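Local coordinates for putative prolyl-tRNA synthetase (Leishmania major, PDB 5XIL), which probably charges tRNA(Pro) with L-proline, using ATP and releasing AMP and diphosphate, as a class II aminoacyl-tRNA synthetase, at residues W317-E322 and A385-A390; P353-L358 and G376-V381; V415-T418 and E422-P425. All blocks are in the same frame, centred on the assembly; numbering follows the deposited sequence. Where two conformers were deposited one is given.

Contact 1: W317-E322 and A385-A390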
ATOM      1  N   TRP A 317     -27.500  14.167  -7.037  1.00 24.19           N
ATOM      2  CA  TRP A 317     -26.358  13.858  -7.853  1.00 23.29           C
ATOM      3  C   TRP A 317     -25.478  15.074  -8.002  1.00 20.66           C
ATOM      4  O   TRP A 317     -24.318  14.995  -7.953  1.00 19.14           O
ATOM      5  CB  TRP A 317     -26.801  13.404  -9.243  1.00 29.18           C
ATOM      6  CG  TRP A 317     -27.355  12.037  -9.321  1.00 37.93           C
ATOM      7  CD1 TRP A 317     -28.504  11.676  -9.909  1.00 42.72           C
ATOM      8  CD2 TRP A 317     -26.767  10.838  -8.818  1.00 50.58           C
ATOM      9  NE1 TRP A 317     -28.689  10.330  -9.820  1.00 48.06           N
ATOM     10  CE2 TRP A 317     -27.634   9.788  -9.143  1.00 52.80           C
ATOM     11  N   ARG A 318     -26.081  16.213  -8.211  1.00 19.84           N
ATOM     12  CA  ARG A 318     -25.288  17.392  -8.365  1.00 20.90           C
ATOM     13  C   ARG A 318     -24.501  17.724  -7.107  1.00 18.71           C
ATOM     14  O   ARG A 318     -23.363  18.195  -7.163  1.00 18.94           O
ATOM     15  CB  ARG A 318     -26.206  18.564  -8.707  1.00 23.65           C
ATOM     16  CG  ARG A 318     -25.492  19.880  -8.884  1.00 27.28           C
ATOM     17  CD  ARG A 318     -26.397  20.832  -9.679  1.00 32.11           C
ATOM     18  NE  ARG A 318     -27.598  21.303  -8.941  1.00 35.44           N
ATOM     19  CZ  ARG A 318     -28.874  20.933  -9.149  1.00 40.98           C
ATOM     20  NH1 ARG A 318     -29.218  20.036 -10.085  1.00 41.19           N
ATOM     21  NH2 ARG A 318     -29.847  21.480  -8.400  1.00 48.84           N
ATOM     22  N   LEU A 319     -25.164  17.609  -5.993  1.00 18.56           N
ATOM     23  CA  LEU A 319     -24.520  17.855  -4.715  1.00 17.83           C
ATOM     24  C   LEU A 319     -23.340  16.900  -4.500  1.00 17.07           C
ATOM     25  O   LEU A 319     -22.250  17.297  -4.117  1.00 17.26           O
ATOM     26  CB  LEU A 319     -25.553  17.781  -3.587  1.00 16.01           C
ATOM     27  CG  LEU A 319     -24.933  17.927  -2.173  1.00 15.50           C
ATOM     28  CD1 LEU A 319     -24.274  19.291  -2.059  1.00 16.45           C
ATOM     29  CD2 LEU A 319     -25.911  17.770  -1.017  1.00 15.82           C
ATOM     30  N   GLU A 320     -23.574  15.655  -4.776  1.00 18.79           N
ATOM     31  CA  GLU A 320     -22.539  14.641  -4.700  1.00 20.22           C
ATOM     32  C   GLU A 320     -21.332  15.071  -5.501  1.00 21.77           C
ATOM     33  O   GLU A 320     -20.174  15.004  -5.042  1.00 18.30           O
ATOM     34  CB  GLU A 320     -23.051  13.323  -5.209  1.00 20.69           C
ATOM     35  CG  GLU A 320     -21.996  12.233  -5.123  1.00 25.02           C
ATOM     36  CD  GLU A 320     -22.435  10.905  -5.704  1.00 29.39           C
ATOM     37  OE1 GLU A 320     -23.635  10.570  -5.833  1.00 38.35           O
ATOM     38  OE2 GLU A 320     -21.533  10.165  -6.019  1.00 32.36           O
ATOM     39  N   SER A 321     -21.610  15.531  -6.716  1.00 21.56           N
ATOM     40  CA  SER A 321     -20.551  15.903  -7.627  1.00 19.48           C
ATOM     41  C   SER A 321     -19.775  17.090  -7.114  1.00 17.56           C
ATOM     42  O   SER A 321     -18.558  17.119  -7.218  1.00 15.81           O
ATOM     43  CB  SER A 321     -21.095  16.089  -9.050  1.00 22.77           C
ATOM     44  OG  SER A 321     -19.985  16.570  -9.803  1.00 26.48           O
ATOM     45  N   GLU A 322     -20.471  18.086  -6.581  1.00 17.65           N
ATOM     46  CA  GLU A 322     -19.855  19.305  -6.100  1.00 17.19           C
ATOM     47  C   GLU A 322     -18.991  18.984  -4.868  1.00 16.04           C
ATOM     48  O   GLU A 322     -17.863  19.477  -4.695  1.00 15.82           O
ATOM     49  CB  GLU A 322     -20.924  20.305  -5.671  1.00 21.56           C
ATOM     50  CG  GLU A 322     -21.712  20.873  -6.871  1.00 25.86           C
ATOM     51  CD  GLU A 322     -22.901  21.759  -6.492  1.00 32.06           C
ATOM     52  OE1 GLU A 322     -23.084  22.087  -5.301  1.00 28.29           O
ATOM     53  OE2 GLU A 322     -23.694  22.129  -7.419  1.00 33.74           O
ATOM     54  N   ALA A 385     -21.467  28.033  -3.645  1.00 21.38           N
ATOM     55  CA  ALA A 385     -20.055  27.848  -3.965  1.00 21.63           C
ATOM     56  C   ALA A 385     -19.167  27.428  -2.750  1.00 18.83           C
ATOM     57  O   ALA A 385     -18.082  26.884  -2.927  1.00 19.01           O
ATOM     58  CB  ALA A 385     -19.472  29.122  -4.590  1.00 23.20           C
ATOM     59  N   GLN A 386     -19.618  27.762  -1.570  1.00 17.05           N
ATOM     60  CA  GLN A 386     -18.844  27.536  -0.349  1.00 19.77           C
ATOM     61  C   GLN A 386     -19.159  26.198   0.305  1.00 17.75           C
ATOM     62  O   GLN A 386     -18.496  25.833   1.299  1.00 18.18           O
ATOM     63  CB  GLN A 386     -19.145  28.605   0.681  1.00 20.34           C
ATOM     64  CG  GLN A 386     -18.373  29.872   0.458  1.00 24.44           C
ATOM     65  CD  GLN A 386     -18.946  30.672  -0.700  1.00 23.95           C
ATOM     66  OE1 GLN A 386     -20.163  30.926  -0.758  1.00 25.03           O
ATOM     67  NE2 GLN A 386     -18.089  31.077  -1.607  1.00 26.09           N
ATOM     68  N   THR A 387     -20.142  25.479  -0.237  1.00 17.93           N
ATOM     69  CA  THR A 387     -20.620  24.262   0.428  1.00 18.07           C
ATOM     70  C   THR A 387     -19.467  23.188   0.648  1.00 17.01           C
ATOM     71  O   THR A 387     -19.352  22.647   1.752  1.00 15.25           O
ATOM     72  CB  THR A 387     -21.804  23.623  -0.306  1.00 18.17           C
ATOM     73  OG1 THR A 387     -22.846  24.595  -0.526  1.00 18.61           O
ATOM     74  CG2 THR A 387     -22.366  22.411   0.480  1.00 17.98           C
ATOM     75  N   PRO A 388     -18.706  22.857  -0.389  1.00 17.83           N
ATOM     76  CA  PRO A 388     -17.661  21.861  -0.141  1.00 17.52           C
ATOM     77  C   PRO A 388     -16.659  22.245   0.969  1.00 18.28           C
ATOM     78  O   PRO A 388     -16.321  21.397   1.833  1.00 16.71           O
ATOM     79  CB  PRO A 388     -17.034  21.646  -1.522  1.00 18.52           C
ATOM     80  CG  PRO A 388     -18.056  22.169  -2.510  1.00 17.50           C
ATOM     81  CD  PRO A 388     -18.732  23.276  -1.794  1.00 18.24           C
ATOM     82  N   ALA A 389     -16.211  23.497   1.019  1.00 18.98           N
ATOM     83  CA  ALA A 389     -15.327  23.895   2.078  1.00 20.20           C
ATOM     84  C   ALA A 389     -16.035  23.865   3.399  1.00 19.33           C
ATOM     85  O   ALA A 389     -15.411  23.558   4.420  1.00 19.28           O
ATOM     86  CB  ALA A 389     -14.699  25.298   1.833  1.00 20.59           C
ATOM     87  N   ALA A 390     -17.296  24.294   3.434  1.00 18.97           N
ATOM     88  CA  ALA A 390     -18.023  24.326   4.674  1.00 16.28           C
ATOM     89  C   ALA A 390     -18.190  22.893   5.246  1.00 15.58           C
ATOM     90  O   ALA A 390     -18.045  22.684   6.438  1.00 14.63           O
ATOM     91  CB  ALA A 390     -19.382  24.942   4.499  1.00 16.32           C
TER
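Leu319 meets Thr387 through a single methyl pair, CD1 of the leucine lying 4.5 Å from CG2 of the threonine. With CG anti to the backbone N (chi1 176°), the leucine carries its methyl groups toward Thr387 and the sheet, where Ile295 and Leu368 pack on it. Leu368 touches Thr387 as well, so both partners rest on strand 367-372. This is the alpha/beta layering of the anticodon-binding domain: helices 306-325 and 387-412 lie against a mixed sheet, and here the start of the second helix comes alongside the last turns of the first. The threonine methyl faces the leucine while its hydroxyl turns to the incoming chain, bonding to Ala382 and Asp384. One turn further on, Glu322 brings the backbones closest, its CA standing 6.8 Å from that of Pro388. Its carbonyl O, not its carboxylate, does the touching: Pro388 CG sits 3.5 Å from Glu322 O, and Pro388 CB 3.9 Å from the same oxygen. The proline thus sets a rim of ring carbons against a helix carbonyl, by van der Waals contact alone. The carboxylate of Glu322 is engaged by another partner, OE1 bonding to NE1 of Trp383, just before the second helix.

Contact 2: P353-L358 and G376-V381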
ATOM      1  N   PRO A 353     -20.063   9.877   8.944  1.00  9.95           N
ATOM      2  CA  PRO A 353     -19.985  11.065   9.780  1.00  9.65           C
ATOM      3  C   PRO A 353     -21.158  12.097   9.613  1.00 11.72           C
ATOM      4  O   PRO A 353     -21.616  12.677  10.613  1.00 11.78           O
ATOM      5  CB  PRO A 353     -18.680  11.670   9.329  1.00 10.50           C
ATOM      6  CG  PRO A 353     -17.787  10.533   9.025  1.00 10.39           C
ATOM      7  CD  PRO A 353     -18.722   9.499   8.469  1.00 10.63           C
ATOM      8  N   LEU A 354     -21.584  12.326   8.367  1.00 10.51           N
ATOM      9  CA  LEU A 354     -22.602  13.362   8.094  1.00 11.14           C
ATOM     10  C   LEU A 354     -23.644  12.801   7.188  1.00 11.48           C
ATOM     11  O   LEU A 354     -23.338  12.051   6.216  1.00 12.39           O
ATOM     12  CB  LEU A 354     -21.976  14.568   7.427  1.00 11.66           C
ATOM     13  CG  LEU A 354     -20.961  15.407   8.186  1.00 11.41           C
ATOM     14  CD1 LEU A 354     -20.356  16.493   7.348  1.00 11.68           C
ATOM     15  CD2 LEU A 354     -21.560  15.902   9.481  1.00 11.85           C
ATOM     16  N   ARG A 355     -24.901  13.110   7.469  1.00 11.89           N
ATOM     17  CA  ARG A 355     -25.954  12.768   6.596  1.00 12.24           C
ATOM     18  C   ARG A 355     -26.644  14.083   6.120  1.00 12.63           C
ATOM     19  O   ARG A 355     -26.930  14.930   6.942  1.00 12.93           O
ATOM     20  CB  ARG A 355     -26.993  11.952   7.287  1.00 13.55           C
ATOM     21  CG  ARG A 355     -28.275  11.805   6.440  1.00 15.95           C
ATOM     22  CD  ARG A 355     -29.328  10.954   7.111  1.00 18.08           C
ATOM     23  NE  ARG A 355     -29.990  11.565   8.256  1.00 20.01           N
ATOM     24  CZ  ARG A 355     -30.050  11.025   9.465  1.00 21.70           C
ATOM     25  NH1 ARG A 355     -29.384   9.897   9.755  1.00 22.42           N
ATOM     26  NH2 ARG A 355     -30.727  11.651  10.430  1.00 22.42           N
ATOM     27  N   VAL A 356     -26.844  14.198   4.819  1.00 13.92           N
ATOM     28  CA  VAL A 356     -27.538  15.336   4.193  1.00 15.13           C
ATOM     29  C   VAL A 356     -28.885  14.798   3.764  1.00 15.78           C
ATOM     30  O   VAL A 356     -28.946  13.846   3.025  1.00 17.37           O
ATOM     31  CB  VAL A 356     -26.800  15.925   2.961  1.00 15.45           C
ATOM     32  CG1 VAL A 356     -27.745  16.935   2.250  1.00 15.34           C
ATOM     33  CG2 VAL A 356     -25.519  16.595   3.299  1.00 16.24           C
ATOM     34  N   GLU A 357     -29.943  15.407   4.268  1.00 16.22           N
ATOM     35  CA  GLU A 357     -31.302  15.069   3.946  1.00 18.88           C
ATOM     36  C   GLU A 357     -31.781  16.180   3.000  1.00 21.32           C
ATOM     37  O   GLU A 357     -31.748  17.351   3.388  1.00 22.08           O
ATOM     38  CB  GLU A 357     -32.135  15.059   5.232  1.00 21.02           C
ATOM     39  CG  GLU A 357     -31.540  14.237   6.365  1.00 22.62           C
ATOM     40  CD  GLU A 357     -32.204  14.401   7.733  1.00 25.31           C
ATOM     41  OE1 GLU A 357     -33.288  15.049   7.810  1.00 26.25           O
ATOM     42  OE2 GLU A 357     -31.657  13.877   8.744  1.00 23.46           O
ATOM     43  N   LEU A 358     -32.069  15.824   1.754  1.00 22.65           N
ATOM     44  CA  LEU A 358     -32.302  16.801   0.691  1.00 22.88           C
ATOM     45  C   LEU A 358     -33.769  16.603   0.255  1.00 23.00           C
ATOM     46  O   LEU A 358     -34.173  15.573  -0.337  1.00 24.07           O
ATOM     47  CB  LEU A 358     -31.334  16.614  -0.447  1.00 25.40           C
ATOM     48  CG  LEU A 358     -31.001  17.795  -1.332  1.00 29.17           C
ATOM     49  CD1 LEU A 358     -30.034  17.439  -2.429  1.00 29.42           C
ATOM     50  CD2 LEU A 358     -32.209  18.348  -2.018  1.00 29.72           C
ATOM     51  N   GLY A 376     -25.437  13.877  17.103  1.00 16.74           N
ATOM     52  CA  GLY A 376     -26.845  13.976  16.826  1.00 20.05           C
ATOM     53  C   GLY A 376     -27.244  15.394  16.531  1.00 20.80           C
ATOM     54  O   GLY A 376     -28.403  15.677  16.307  1.00 22.66           O
ATOM     55  N   ALA A 377     -26.305  16.296  16.421  1.00 19.53           N
ATOM     56  CA  ALA A 377     -26.654  17.683  16.130  1.00 20.89           C
ATOM     57  C   ALA A 377     -27.161  17.860  14.704  1.00 24.93           C
ATOM     58  O   ALA A 377     -26.843  17.079  13.820  1.00 21.11           O
ATOM     59  CB  ALA A 377     -25.464  18.552  16.359  1.00 21.71           C
ATOM     60  N   ARG A 378     -27.979  18.884  14.488  1.00 22.89           N
ATOM     61  CA  ARG A 378     -28.486  19.188  13.170  1.00 22.25           C
ATOM     62  C   ARG A 378     -28.019  20.534  12.776  1.00 23.94           C
ATOM     63  O   ARG A 378     -28.070  21.442  13.603  1.00 23.88           O
ATOM     64  CB  ARG A 378     -29.977  19.051  13.171  1.00 24.98           C
ATOM     65  CG  ARG A 378     -30.393  17.614  13.333  1.00 24.47           C
ATOM     66  CD  ARG A 378     -31.888  17.470  13.243  1.00 27.99           C
ATOM     67  NE  ARG A 378     -32.394  17.736  11.888  1.00 26.34           N
ATOM     68  CZ  ARG A 378     -32.408  16.846  10.892  1.00 26.83           C
ATOM     69  NH1 ARG A 378     -31.930  15.615  11.056  1.00 28.44           N
ATOM     70  NH2 ARG A 378     -32.876  17.194   9.703  1.00 27.40           N
ATOM     71  N   HIS A 379     -27.494  20.688  11.559  1.00 21.66           N
ATOM     72  CA  HIS A 379     -27.045  21.990  11.058  1.00 23.17           C
ATOM     73  C   HIS A 379     -27.770  22.323   9.783  1.00 23.89           C
ATOM     74  O   HIS A 379     -28.151  21.414   9.032  1.00 23.62           O
ATOM     75  CB  HIS A 379     -25.579  21.938  10.703  1.00 24.96           C
ATOM     76  CG  HIS A 379     -24.698  21.811  11.881  1.00 29.20           C
ATOM     77  ND1 HIS A 379     -24.143  22.900  12.510  1.00 34.77           N
ATOM     78  CD2 HIS A 379     -24.298  20.723  12.577  1.00 31.83           C
ATOM     79  CE1 HIS A 379     -23.383  22.481  13.512  1.00 37.29           C
ATOM     80  NE2 HIS A 379     -23.483  21.167  13.584  1.00 28.82           N
ATOM     81  N   SER A 380     -27.941  23.603   9.514  1.00 24.49           N
ATOM     82  CA  SER A 380     -28.329  24.040   8.169  1.00 24.66           C
ATOM     83  C   SER A 380     -27.093  24.492   7.474  1.00 23.73           C
ATOM     84  O   SER A 380     -26.371  25.327   8.006  1.00 26.61           O
ATOM     85  CB  SER A 380     -29.351  25.174   8.181  1.00 27.42           C
ATOM     86  OG  SER A 380     -30.554  24.648   8.658  1.00 29.01           O
ATOM     87  N   VAL A 381     -26.796  23.935   6.311  1.00 19.38           N
ATOM     88  CA  VAL A 381     -25.630  24.411   5.599  1.00 19.60           C
ATOM     89  C   VAL A 381     -26.057  24.964   4.251  1.00 17.28           C
ATOM     90  O   VAL A 381     -26.694  24.272   3.464  1.00 16.05           O
ATOM     91  CB  VAL A 381     -24.604  23.287   5.390  1.00 19.76           C
ATOM     92  CG1 VAL A 381     -23.457  23.796   4.535  1.00 21.14           C
ATOM     93  CG2 VAL A 381     -24.113  22.784   6.735  1.00 22.73           C
TER
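Arg355 and Arg378 mark the closest backbone approach, their CA atoms 9.5 Å apart; the two strands have the same sense but are splayed by the sheet's twist, with strand 367-372 between them, and side chains alone bridge the gap. The bridge is built on Glu357, a buried carboxylate held by two arginines in different ways. Arg378 comes end-on: NH2 reaches Glu357 OE1 at 2.9 Å (164°) and NH1 reaches Glu357 OE2 at 2.9 Å (169°). Both bonds are nearly straight and lie close to the guanidinium plane, yet they meet the oxygens from above the carboxylate, the two flat groups being turned 47° against each other. Arg355 comes side-on from within the same strand, and both its NE and NH2 converge on Glu357 OE2, each at 2.9 Å. Its chain bends at chi3, folding the guanidinium back beside the glutamate, which lies at the guanidinium's edge. OE2 therefore accepts three N-H groups and OE1 one, a salt-bridge network that should fix the rotation of the carboxylate and probably keeps it ionised. The guanidinium groups approach to 4.2 Å between Arg355 NH2 and Arg378 NH1, both bonded to the same OE2, whose negative charge probably offsets the closeness of like charges. Arg355 also makes a cation-pi contact with Phe344 of helix 340-350. On the other face of strand 354-358, Leu354 packs on helix 387-412, while Val356 and Leu358 meet helix 306-325; strand 378-382 forms one margin, within the chain, of the mixed sheet of the anticodon-binding domain.

Contact 3: V415-T418 and E422-P425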
ATOM      1  N   VAL A 415      -7.543   6.822  37.250  1.00 13.58           N
ATOM      2  CA  VAL A 415      -7.740   7.232  38.634  1.00 14.14           C
ATOM      3  C   VAL A 415      -6.466   7.090  39.450  1.00 14.98           C
ATOM      4  O   VAL A 415      -5.880   6.019  39.484  1.00 14.30           O
ATOM      5  CB  VAL A 415      -8.878   6.412  39.262  1.00 14.22           C
ATOM      6  CG1 VAL A 415      -9.092   6.787  40.702  1.00 15.10           C
ATOM      7  CG2 VAL A 415     -10.189   6.575  38.432  1.00 15.82           C
ATOM      8  N   ARG A 416      -5.981   8.164  40.072  1.00 16.10           N
ATOM      9  CA  ARG A 416      -4.737   8.084  40.866  1.00 19.32           C
ATOM     10  C   ARG A 416      -5.051   7.564  42.298  1.00 18.92           C
ATOM     11  O   ARG A 416      -5.689   8.276  43.075  1.00 18.51           O
ATOM     12  CB  ARG A 416      -3.999   9.426  40.829  1.00 28.42           C
ATOM     13  CG  ARG A 416      -2.488   9.275  40.718  1.00 38.20           C
ATOM     14  CD  ARG A 416      -1.813  10.492  40.085  1.00 40.20           C
ATOM     15  NE  ARG A 416      -1.544  11.636  40.960  1.00 52.52           N
ATOM     16  CZ  ARG A 416      -2.177  12.811  40.861  1.00 51.03           C
ATOM     17  NH1 ARG A 416      -3.152  12.951  39.945  1.00 52.01           N
ATOM     18  NH2 ARG A 416      -1.865  13.842  41.669  1.00 50.71           N
ATOM     19  N   VAL A 417      -4.544   6.345  42.611  1.00 16.61           N
ATOM     20  CA  VAL A 417      -4.838   5.529  43.742  1.00 16.11           C
ATOM     21  C   VAL A 417      -3.576   5.477  44.612  1.00 18.03           C
ATOM     22  O   VAL A 417      -2.527   5.095  44.114  1.00 13.99           O
ATOM     23  CB  VAL A 417      -5.262   4.126  43.373  1.00 16.40           C
ATOM     24  CG1 VAL A 417      -5.363   3.170  44.586  1.00 16.92           C
ATOM     25  CG2 VAL A 417      -6.594   4.135  42.650  1.00 17.03           C
ATOM     26  N   THR A 418      -3.667   5.863  45.859  1.00 15.71           N
ATOM     27  CA  THR A 418      -2.507   5.728  46.767  1.00 16.69           C
ATOM     28  C   THR A 418      -2.659   4.743  47.896  1.00 18.26           C
ATOM     29  O   THR A 418      -1.681   4.510  48.609  1.00 18.37           O
ATOM     30  CB  THR A 418      -2.214   7.046  47.439  1.00 18.79           C
ATOM     31  OG1 THR A 418      -3.377   7.455  48.157  1.00 20.43           O
ATOM     32  CG2 THR A 418      -1.917   8.095  46.427  1.00 20.15           C
ATOM     33  N   GLU A 422      -8.325   0.851  48.040  1.00 18.07           N
ATOM     34  CA  GLU A 422      -9.141   1.444  46.990  0.56 18.58           C
ATOM     35  C   GLU A 422      -8.825   0.920  45.588  1.00 17.61           C
ATOM     36  O   GLU A 422      -9.520   1.299  44.625  1.00 15.94           O
ATOM     37  CB  GLU A 422      -9.071   2.991  47.065  0.56 19.34           C
ATOM     38  CG  GLU A 422      -7.723   3.632  46.822  0.56 20.81           C
ATOM     39  CD  GLU A 422      -7.702   5.154  47.009  0.56 20.86           C
ATOM     40  OE1 GLU A 422      -8.813   5.753  47.180  0.56 24.57           O
ATOM     41  OE2 GLU A 422      -6.615   5.762  46.965  0.56 14.99           O
ATOM     42  N   PHE A 423      -7.813   0.063  45.483  1.00 16.58           N
ATOM     43  CA  PHE A 423      -7.298  -0.434  44.180  1.00 15.93           C
ATOM     44  C   PHE A 423      -8.306  -1.320  43.485  1.00 14.63           C
ATOM     45  O   PHE A 423      -8.788  -0.982  42.398  1.00 12.92           O
ATOM     46  CB  PHE A 423      -6.004  -1.214  44.407  1.00 15.31           C
ATOM     47  CG  PHE A 423      -5.205  -1.519  43.137  1.00 14.38           C
ATOM     48  CD1 PHE A 423      -5.503  -2.616  42.366  1.00 15.18           C
ATOM     49  CD2 PHE A 423      -4.163  -0.671  42.762  1.00 16.55           C
ATOM     50  CE1 PHE A 423      -4.776  -2.884  41.200  1.00 16.84           C
ATOM     51  CE2 PHE A 423      -3.422  -0.896  41.620  1.00 16.00           C
ATOM     52  CZ  PHE A 423      -3.718  -2.027  40.844  1.00 16.22           C
ATOM     53  N   VAL A 424      -8.691  -2.432  44.082  1.00 12.65           N
ATOM     54  CA  VAL A 424      -9.677  -3.293  43.419  1.00 13.89           C
ATOM     55  C   VAL A 424     -11.077  -2.691  43.238  1.00 15.27           C
ATOM     56  O   VAL A 424     -11.733  -2.903  42.230  1.00 14.15           O
ATOM     57  CB  VAL A 424      -9.788  -4.691  44.048  1.00 15.44           C
ATOM     58  CG1 VAL A 424     -10.907  -5.511  43.421  1.00 18.84           C
ATOM     59  CG2 VAL A 424      -8.466  -5.437  43.820  1.00 16.26           C
ATOM     60  N   PRO A 425     -11.545  -1.933  44.200  1.00 16.11           N
ATOM     61  CA  PRO A 425     -12.815  -1.191  43.931  1.00 15.09           C
ATOM     62  C   PRO A 425     -12.772  -0.205  42.754  1.00 16.30           C
ATOM     63  O   PRO A 425     -13.760  -0.123  42.026  1.00 16.45           O
ATOM     64  CB  PRO A 425     -13.039  -0.439  45.207  1.00 15.63           C
ATOM     65  CG  PRO A 425     -12.429  -1.375  46.226  1.00 16.21           C
ATOM     66  CD  PRO A 425     -11.181  -1.887  45.616  1.00 16.25           C
TER
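Val417 packs on Phe423 on the buried side of this short turn, while Thr418 and Glu422 make its looser, partly exposed side. On the inner side, Val417 CG1 lies 4.4 Å from Phe423 CD2, approaching the ring obliquely, and 4.1 Å from Phe423 N. The methyl gets there by standing anti to its own backbone N (chi1 171°), which sends it toward the start of the helix. On the outer side, the glutamate chain reaches back to the loop just past strand 414-416: Thr418 N donates to Glu422 OE2 at 3.2 Å, a long and somewhat bent bond (145°). The oxygen is met on its anti side, 15° out of the carboxylate plane, and also receives a weak bond from Glu419 N. Glu422 was modelled in two conformers, so this bond, and the close approach to the valine methyl, are doubtful. Thr418 adjoins Glu419, which binds magnesium in a structure of this protein, though that ion is not bound to this chain here. In the C-terminal domain, the turn carries the chain from strand 414-416 into helix 423-428, before strand 432-437 returns parallel to the first; Ile433 of that strand touches both Val417 and Phe423, while Phe508 meets the Phe423 ring edge-to-face.

Contacts 1 and 2 belong to one anticodon-binding domain: contact 1 pairs two helices over the sheet, contact 2 joins two strands of it. Their centres are 14 Å apart, and contact 2 is nested along the chain within the loop that contact 1 closes. They touch where Leu319 CD2 packs 3.8 Å from Val356 CG1, and where Ala390 CB lies 4.2 Å from Val381 CG1, so helices and sheet are joined directly. Contact 3 follows in series. Helix 387-412, which begins in contact 1, leads into strand 414-416; the centres of contacts 1 and 3 are 52 Å apart, on opposite sides of the chain's centre, and the helix covers much of that distance. That helix thus connects the anticodon-binding domain to the zinc-bearing C-terminal domain.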